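Local coordinates for adenine phosphoribosyltransferase, putative (Trypanosoma brucei brucei, PDB 5VN4), which probably makes AMP for purine salvage by joining adenine to 5-phospho-alpha-D-ribose 1-diphosphate with release of pyrophosphate, working as a homodimer, at residues A[17-21]-A[207-213]; A[30-34]-A[59-63]. One frame throughout, in Å; residues are numbered along the deposited sequence.

From the N terminus the chain runs through the hairpin of strands 11-15 and 18-21 and into helix 26-34. Contact 1 joins the second hairpin strand to strand 208-213, closing a loop of 185 residues that holds most of the phosphoribosyltransferase domain. Contact 2 closes a much shorter loop of 24 residues, between helix 26-34 and the start of helix 60-75, and falls wholly within the larger one. Their centres lie about 17 Å apart, yet they meet: Val212 CG1 packs 3.7 Å from Phe31 CD2. Together they fasten the N-terminal strand and helix to the sheet and to a helix packed against it.

Contact 1 (A[17-21]-A[207-213]); sequences NYFTL and PFVTLVD
Strand 18-21 runs parallel to strand 208-210 at an axis distance of 4.8 Å and an angle of 22°, with Tyr18 opposite Phe208 and Phe19 opposite Val209. The ladder is the staggered one of parallel strands: Asn17 O accepts from Phe208 N, Phe19 N gives to Phe208 O at 2.8 Å, and Phe19 O accepts from Thr210 N. On the face carrying Tyr18 and Phe208, the edge of the Phe208 ring is turned toward the face of the Tyr18 ring, the planes inclined at 59°. Phe208 CB lies over the Tyr18 ring, while Thr210 OG1 meets that ring's edge at CE1, 3.5 Å away. Two buried aromatics suit this face, which helix 192-197 covers through Thr192.

Because strand 208-213 also pairs with strand 176-182, this contact adds the N-terminal hairpin to the parallel sheet of the type I phosphoribosyltransferase fold. On the other face Phe19 stands beside Pro207, its CE1 3.8 Å from Pro207 CB, and its CB packs on Val209 CG2; strand 11-15 adds Leu11 to both Phe19 and Val209. Beyond Thr210 the chain turns a corner, and Thr20 meets the change with a side-chain bond: with OG1 swung opposite the backbone N (chi1 -168°), the hydroxyl gives its proton to Thr210 O at 2.8 Å, nearly in line with the carbonyl. The next backbone bond skips a residue, Leu21 N reaching Leu211 O at 2.9 Å from a direction tilted out of the carbonyl plane. Leu21 CD1 then lies 4.0 Å from Leu211 CB, an apolar pairing fit for a buried corner. Asp213, after the bend, turns its carboxylate to Thr215 and, through a salt bridge, to Arg28 of helix 26-34.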
ATOM      1  N   ASN A  17      25.479  -9.209   6.490  1.00 10.46           N
ATOM      2  CA  ASN A  17      24.027  -9.385   6.492  1.00 11.09           C
ATOM      3  C   ASN A  17      23.285  -8.296   5.714  1.00 10.83           C
ATOM      4  O   ASN A  17      22.134  -7.975   6.017  1.00 11.51           O
ATOM      5  CB  ASN A  17      23.456  -9.599   7.895  1.00 12.17           C
ATOM      6  CG  ASN A  17      23.279 -11.064   8.208  1.00 13.14           C
ATOM      7  OD1 ASN A  17      23.060 -11.868   7.304  1.00 14.55           O
ATOM      8  ND2 ASN A  17      23.366 -11.425   9.483  1.00 15.01           N
ATOM      9  N   TYR A  18      23.920  -7.743   4.683  1.00 10.57           N
ATOM     10  CA  TYR A  18      23.281  -6.803   3.761  1.00 10.30           C
ATOM     11  C   TYR A  18      23.475  -7.371   2.362  1.00 10.95           C
ATOM     12  O   TYR A  18      24.592  -7.347   1.834  1.00 11.79           O
ATOM     13  CB  TYR A  18      23.896  -5.406   3.886  1.00 10.93           C
ATOM     14  CG  TYR A  18      22.952  -4.250   3.577  1.00 10.65           C
ATOM     15  CD1 TYR A  18      21.952  -4.360   2.616  1.00 10.96           C
ATOM     16  CD2 TYR A  18      23.068  -3.042   4.263  1.00 11.10           C
ATOM     17  CE1 TYR A  18      21.097  -3.299   2.353  1.00 10.73           C
ATOM     18  CE2 TYR A  18      22.224  -1.969   4.004  1.00 11.16           C
ATOM     19  CZ  TYR A  18      21.237  -2.109   3.044  1.00 10.43           C
ATOM     20  OH  TYR A  18      20.391  -1.057   2.775  1.00 11.93           O
ATOM     21  N   PHE A  19      22.401  -7.912   1.787  1.00 10.56           N
ATOM     22  CA  PHE A  19      22.432  -8.613   0.510  1.00 10.82           C
ATOM     23  C   PHE A  19      21.695  -7.813  -0.555  1.00 10.93           C
ATOM     24  O   PHE A  19      20.667  -7.193  -0.271  1.00 11.33           O
ATOM     25  CB  PHE A  19      21.742  -9.977   0.623  1.00 10.98           C
ATOM     26  CG  PHE A  19      22.418 -10.930   1.574  1.00 11.38           C
ATOM     27  CD1 PHE A  19      22.154 -10.887   2.942  1.00 12.30           C
ATOM     28  CD2 PHE A  19      23.313 -11.877   1.099  1.00 13.23           C
ATOM     29  CE1 PHE A  19      22.780 -11.778   3.817  1.00 13.30           C
ATOM     30  CE2 PHE A  19      23.932 -12.769   1.965  1.00 13.48           C
ATOM     31  CZ  PHE A  19      23.667 -12.715   3.329  1.00 13.58           C
ATOM     32  N   THR A  20      22.215  -7.854  -1.782  1.00 11.00           N
ATOM     33  CA  THR A  20      21.574  -7.214  -2.920  1.00 11.02           C
ATOM     34  C   THR A  20      21.835  -8.075  -4.152  1.00 10.89           C
ATOM     35  O   THR A  20      22.694  -8.954  -4.138  1.00 11.73           O
ATOM     36  CB  THR A  20      22.084  -5.775  -3.079  1.00 10.48           C
ATOM     37  OG1 THR A  20      21.268  -5.066  -4.018  1.00 11.66           O
ATOM     38  CG2 THR A  20      23.536  -5.753  -3.543  1.00 11.92           C
ATOM     39  N   LEU A  21      21.072  -7.847  -5.220  1.00 11.04           N
ATOM     40  CA  LEU A  21      21.262  -8.670  -6.408  1.00 11.84           C
ATOM     41  C   LEU A  21      22.670  -8.492  -6.970  1.00 12.01           C
ATOM     42  O   LEU A  21      23.271  -7.418  -6.870  1.00 12.58           O
ATOM     43  CB  LEU A  21      20.238  -8.310  -7.486  1.00 12.63           C
ATOM     44  CG  LEU A  21      18.806  -8.795  -7.257  1.00 13.13           C
ATOM     45  CD1 LEU A  21      17.881  -8.105  -8.251  1.00 14.26           C
ATOM     46  CD2 LEU A  21      18.700 -10.309  -7.373  1.00 14.47           C
ATOM     47  N   PRO A 207      19.218 -11.273   8.153  1.00 11.88           N
ATOM     48  CA  PRO A 207      19.659 -10.691   6.876  1.00 11.94           C
ATOM     49  C   PRO A 207      18.733  -9.575   6.411  1.00 10.41           C
ATOM     50  O   PRO A 207      17.510  -9.650   6.559  1.00 11.35           O
ATOM     51  CB  PRO A 207      19.612 -11.877   5.905  1.00 13.94           C
ATOM     52  CG  PRO A 207      19.634 -13.103   6.785  1.00 16.73           C
ATOM     53  CD  PRO A 207      18.882 -12.702   8.035  1.00 14.38           C
ATOM     54  N   PHE A 208      19.339  -8.524   5.857  1.00 10.30           N
ATOM     55  CA  PHE A 208      18.639  -7.524   5.061  1.00 10.11           C
ATOM     56  C   PHE A 208      18.832  -7.891   3.598  1.00 10.22           C
ATOM     57  O   PHE A 208      19.963  -8.100   3.156  1.00 11.18           O
ATOM     58  CB  PHE A 208      19.241  -6.133   5.282  1.00 10.37           C
ATOM     59  CG  PHE A 208      18.751  -5.417   6.522  1.00 10.05           C
ATOM     60  CD1 PHE A 208      18.610  -6.069   7.737  1.00 10.87           C
ATOM     61  CD2 PHE A 208      18.489  -4.058   6.470  1.00 10.13           C
ATOM     62  CE1 PHE A 208      18.182  -5.371   8.869  1.00 11.26           C
ATOM     63  CE2 PHE A 208      18.065  -3.352   7.586  1.00 10.31           C
ATOM     64  CZ  PHE A 208      17.915  -4.006   8.795  1.00 10.95           C
ATOM     65  N   VAL A 209      17.737  -7.948   2.845  1.00 10.38           N
ATOM     66  CA  VAL A 209      17.771  -8.286   1.428  1.00 10.97           C
ATOM     67  C   VAL A 209      17.073  -7.166   0.667  1.00 10.10           C
ATOM     68  O   VAL A 209      15.851  -7.015   0.766  1.00 11.79           O
ATOM     69  CB  VAL A 209      17.091  -9.634   1.160  1.00 12.18           C
ATOM     70  CG1 VAL A 209      17.014  -9.909  -0.337  1.00 14.37           C
ATOM     71  CG2 VAL A 209      17.817 -10.757   1.901  1.00 13.16           C
ATOM     72  N   THR A 210      17.842  -6.365  -0.073  1.00 10.10           N
ATOM     73  CA  THR A 210      17.271  -5.304  -0.893  1.00 10.12           C
ATOM     74  C   THR A 210      17.671  -5.562  -2.334  1.00 10.34           C
ATOM     75  O   THR A 210      18.863  -5.611  -2.648  1.00 11.35           O
ATOM     76  CB  THR A 210      17.736  -3.915  -0.443  1.00 11.10           C
ATOM     77  OG1 THR A 210      19.161  -3.816  -0.520  1.00 11.60           O
ATOM     78  CG2 THR A 210      17.296  -3.631   0.986  1.00 12.37           C
ATOM     79  N   LEU A 211      16.680  -5.724  -3.210  1.00 10.66           N
ATOM     80  CA  LEU A 211      16.958  -6.244  -4.549  1.00 10.97           C
ATOM     81  C   LEU A 211      17.998  -5.409  -5.291  1.00 10.45           C
ATOM     82  O   LEU A 211      18.952  -5.958  -5.856  1.00 11.26           O
ATOM     83  CB  LEU A 211      15.666  -6.366  -5.357  1.00 10.82           C
ATOM     84  CG  LEU A 211      14.674  -7.380  -4.787  1.00 12.16           C
ATOM     85  CD1 LEU A 211      13.502  -7.573  -5.760  1.00 13.26           C
ATOM     86  CD2 LEU A 211      15.343  -8.715  -4.464  1.00 15.38           C
ATOM     87  N   VAL A 212      17.827  -4.085  -5.324  1.00 10.06           N
ATOM     88  CA  VAL A 212      18.871  -3.250  -5.908  1.00 10.92           C
ATOM     89  C   VAL A 212      19.421  -2.290  -4.857  1.00 10.90           C
ATOM     90  O   VAL A 212      19.020  -2.334  -3.681  1.00 10.82           O
ATOM     91  CB  VAL A 212      18.458  -2.578  -7.239  1.00 10.77           C
ATOM     92  CG1 VAL A 212      18.179  -3.649  -8.293  1.00 11.89           C
ATOM     93  CG2 VAL A 212      17.255  -1.670  -7.055  1.00 13.03           C
ATOM     94  N   ASP A 213      20.374  -1.455  -5.263  1.00 11.21           N
ATOM     95  CA  ASP A 213      21.140  -0.626  -4.346  1.00 11.33           C
ATOM     96  C   ASP A 213      21.372   0.725  -5.003  1.00 11.78           C
ATOM     97  O   ASP A 213      20.824   1.025  -6.071  1.00 12.17           O
ATOM     98  CB  ASP A 213      22.435  -1.334  -3.918  1.00 12.90           C
ATOM     99  CG  ASP A 213      23.390  -1.577  -5.076  1.00 14.76           C
ATOM    100  OD1 ASP A 213      23.113  -1.092  -6.196  1.00 13.92           O
ATOM    101  OD2 ASP A 213      24.428  -2.243  -4.858  1.00 18.23           O
TER

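Contact 2 (A[30-34]-A[59-63]); sequences KFEKV and NPEVM
Val62, in the first turn of helix 60-75, fits among Lys30, Phe31 and Val34 of helix 26-34, and its two methyls divide the work. Val62 CG1, set opposite the backbone N (chi1 168°), sits over one face of the Phe31 ring as a CH-pi contact, 3.8 Å from the ring centroid and displaced toward the rim, nearest to CE1 and CZ. Val62 CG2 lies 3.9 Å from Lys30 CB and, in one of the two modelled conformers of Val34, also meets Val34 CG2. A branched valine suits this place because one short side chain presents methyls both to the aromatic ring and to the aliphatic groups beside it.

Toward solvent the packing gives way to looser contacts. The aliphatic part of Lys30 crosses the Glu61 side chain at about a right angle, bringing CE within 3.5 Å of Glu61 OE1, but Lys30 NZ stays 4.6 Å from that oxygen. The opposite charges can therefore attract at a distance without forming a salt bridge. Nearby, the same conformer of Val34 rests CG1 against Asn59 ND2. Asn59 is the N-cap of helix 60-75: its OD1 accepts from Val62 N at 2.9 Å, in the carbonyl plane, which fixes the amide's orientation and satisfies a backbone N-H of the first turn.

Ile56 of the short helix 54-57 packs against Phe31, Val34 and Val62, joining the hydrophobic part of the contact. Phe31 also reaches Leu211 and Val212 of strand 208-213, while in helix 60-75 Pro60 packs on Asn103 of the second subunit and Met63 on Val100 of that subunit.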
ATOM      1  N   LYS A  30      16.674  -5.047 -15.298  1.00 13.32           N
ATOM      2  CA  LYS A  30      15.333  -4.498 -15.496  1.00 13.16           C
ATOM      3  C   LYS A  30      15.086  -3.283 -14.605  1.00 12.14           C
ATOM      4  O   LYS A  30      14.529  -2.278 -15.059  1.00 12.89           O
ATOM      5  CB  LYS A  30      14.273  -5.575 -15.247  1.00 14.55           C
ATOM      6  CG  LYS A  30      14.261  -6.676 -16.300  1.00 17.19           C
ATOM      7  CD  LYS A  30      13.172  -7.699 -16.039  1.00 20.30           C
ATOM      8  CE  LYS A  30      13.100  -8.708 -17.165  1.00 22.76           C
ATOM      9  NZ  LYS A  30      14.381  -9.442 -17.310  1.00 23.55           N
ATOM     10  N   PHE A  31      15.478  -3.361 -13.326  1.00 11.54           N
ATOM     11  CA  PHE A  31      15.372  -2.206 -12.437  1.00 11.30           C
ATOM     12  C   PHE A  31      16.152  -1.017 -12.986  1.00 11.62           C
ATOM     13  O   PHE A  31      15.704   0.132 -12.879  1.00 12.85           O
ATOM     14  CB  PHE A  31      15.929  -2.543 -11.052  1.00 11.75           C
ATOM     15  CG  PHE A  31      14.922  -3.106 -10.081  1.00 10.90           C
ATOM     16  CD1 PHE A  31      14.051  -2.272  -9.389  1.00 11.67           C
ATOM     17  CD2 PHE A  31      14.888  -4.467  -9.807  1.00 11.88           C
ATOM     18  CE1 PHE A  31      13.141  -2.795  -8.458  1.00 11.54           C
ATOM     19  CE2 PHE A  31      13.987  -4.983  -8.879  1.00 11.46           C
ATOM     20  CZ  PHE A  31      13.119  -4.139  -8.205  1.00 11.42           C
ATOM     21  N   GLU A  32      17.332  -1.270 -13.563  1.00 11.09           N
ATOM     22  CA  GLU A  32      18.172  -0.170 -14.033  1.00 12.24           C
ATOM     23  C   GLU A  32      17.497   0.627 -15.139  1.00 12.63           C
ATOM     24  O   GLU A  32      17.801   1.809 -15.319  1.00 14.10           O
ATOM     25  CB  GLU A  32      19.519  -0.703 -14.516  1.00 13.26           C
ATOM     26  CG  GLU A  32      20.439  -1.100 -13.371  1.00 14.74           C
ATOM     27  CD  GLU A  32      21.703  -1.807 -13.826  1.00 16.66           C
ATOM     28  OE1 GLU A  32      21.861  -2.028 -15.047  1.00 18.71           O
ATOM     29  OE2 GLU A  32      22.542  -2.145 -12.955  1.00 17.56           O
ATOM     30  N   LYS A  33      16.580   0.011 -15.883  1.00 12.35           N
ATOM     31  CA  LYS A  33      15.900   0.718 -16.959  1.00 13.29           C
ATOM     32  C   LYS A  33      14.649   1.457 -16.504  1.00 14.02           C
ATOM     33  O   LYS A  33      14.128   2.277 -17.267  1.00 18.38           O
ATOM     34  CB  LYS A  33      15.574  -0.255 -18.096  1.00 15.57           C
ATOM     35  CG  LYS A  33      16.832  -0.844 -18.708  1.00 19.89           C
ATOM     36  CD  LYS A  33      16.561  -1.835 -19.819  1.00 24.30           C
ATOM     37  CE  LYS A  33      17.878  -2.416 -20.327  1.00 26.84           C
ATOM     38  NZ  LYS A  33      18.665  -3.036 -19.218  1.00 28.60           N
ATOM     39  N   VAL A  34      14.168   1.218 -15.283  1.00 12.28           N
ATOM     40  CA  VAL A  34      12.905   1.804 -14.858  0.59 13.14           C
ATOM     41  C   VAL A  34      13.033   2.673 -13.618  1.00 11.22           C
ATOM     42  O   VAL A  34      12.298   3.659 -13.492  1.00 11.59           O
ATOM     43  CB  VAL A  34      11.779   0.766 -14.705  0.59 16.71           C
ATOM     44  CG1 VAL A  34      11.447   0.144 -16.053  0.59 19.15           C
ATOM     45  CG2 VAL A  34      12.167  -0.286 -13.705  0.59 16.56           C
ATOM     46  N   ASN A  59       5.500  -0.559 -13.689  1.00 10.34           N
ATOM     47  CA  ASN A  59       6.109  -1.538 -14.581  1.00 11.03           C
ATOM     48  C   ASN A  59       5.718  -2.938 -14.133  1.00 10.13           C
ATOM     49  O   ASN A  59       6.345  -3.493 -13.217  1.00 11.19           O
ATOM     50  CB  ASN A  59       7.632  -1.382 -14.600  1.00 10.69           C
ATOM     51  CG  ASN A  59       8.273  -2.193 -15.699  1.00 11.77           C
ATOM     52  OD1 ASN A  59       8.589  -3.369 -15.515  1.00 13.36           O
ATOM     53  ND2 ASN A  59       8.440  -1.576 -16.867  1.00 12.70           N
ATOM     54  N   PRO A  60       4.692  -3.553 -14.732  1.00 10.78           N
ATOM     55  CA  PRO A  60       4.255  -4.867 -14.233  1.00 11.50           C
ATOM     56  C   PRO A  60       5.317  -5.946 -14.343  1.00 11.71           C
ATOM     57  O   PRO A  60       5.324  -6.866 -13.517  1.00 12.18           O
ATOM     58  CB  PRO A  60       2.987  -5.170 -15.055  1.00 12.44           C
ATOM     59  CG  PRO A  60       3.090  -4.284 -16.262  1.00 12.72           C
ATOM     60  CD  PRO A  60       3.776  -3.032 -15.764  1.00 12.20           C
ATOM     61  N   GLU A  61       6.215  -5.872 -15.332  1.00 12.11           N
ATOM     62  CA  GLU A  61       7.280  -6.870 -15.426  1.00 12.87           C
ATOM     63  C   GLU A  61       8.183  -6.841 -14.193  1.00 12.29           C
ATOM     64  O   GLU A  61       8.514  -7.892 -13.631  1.00 12.74           O
ATOM     65  CB  GLU A  61       8.083  -6.681 -16.716  1.00 13.86           C
ATOM     66  CG  GLU A  61       9.191  -7.707 -16.903  1.00 15.47           C
ATOM     67  CD  GLU A  61       9.929  -7.554 -18.218  1.00 17.03           C
ATOM     68  OE1 GLU A  61      10.122  -8.572 -18.905  1.00 20.38           O
ATOM     69  OE2 GLU A  61      10.309  -6.419 -18.569  1.00 17.88           O
ATOM     70  N   VAL A  62       8.601  -5.647 -13.759  1.00 11.34           N
ATOM     71  CA  VAL A  62       9.427  -5.562 -12.554  1.00 11.39           C
ATOM     72  C   VAL A  62       8.628  -5.962 -11.315  1.00 10.86           C
ATOM     73  O   VAL A  62       9.147  -6.650 -10.427  1.00 11.41           O
ATOM     74  CB  VAL A  62      10.088  -4.173 -12.418  1.00 12.45           C
ATOM     75  CG1 VAL A  62      10.688  -3.992 -11.022  1.00 14.40           C
ATOM     76  CG2 VAL A  62      11.172  -3.978 -13.482  1.00 14.54           C
ATOM     77  N   MET A  63       7.361  -5.539 -11.228  1.00 10.37           N
ATOM     78  CA  MET A  63       6.539  -5.950 -10.090  1.00  9.94           C
ATOM     79  C   MET A  63       6.422  -7.467 -10.011  1.00 11.24           C
ATOM     80  O   MET A  63       6.537  -8.053  -8.926  1.00 12.06           O
ATOM     81  CB  MET A  63       5.157  -5.303 -10.159  1.00 10.63           C
ATOM     82  CG  MET A  63       5.157  -3.811  -9.869  1.00 10.62           C
ATOM     83  SD  MET A  63       5.560  -3.424  -8.138  1.00 10.74           S
ATOM     84  CE  MET A  63       3.976  -3.691  -7.339  1.00 11.32           C
TER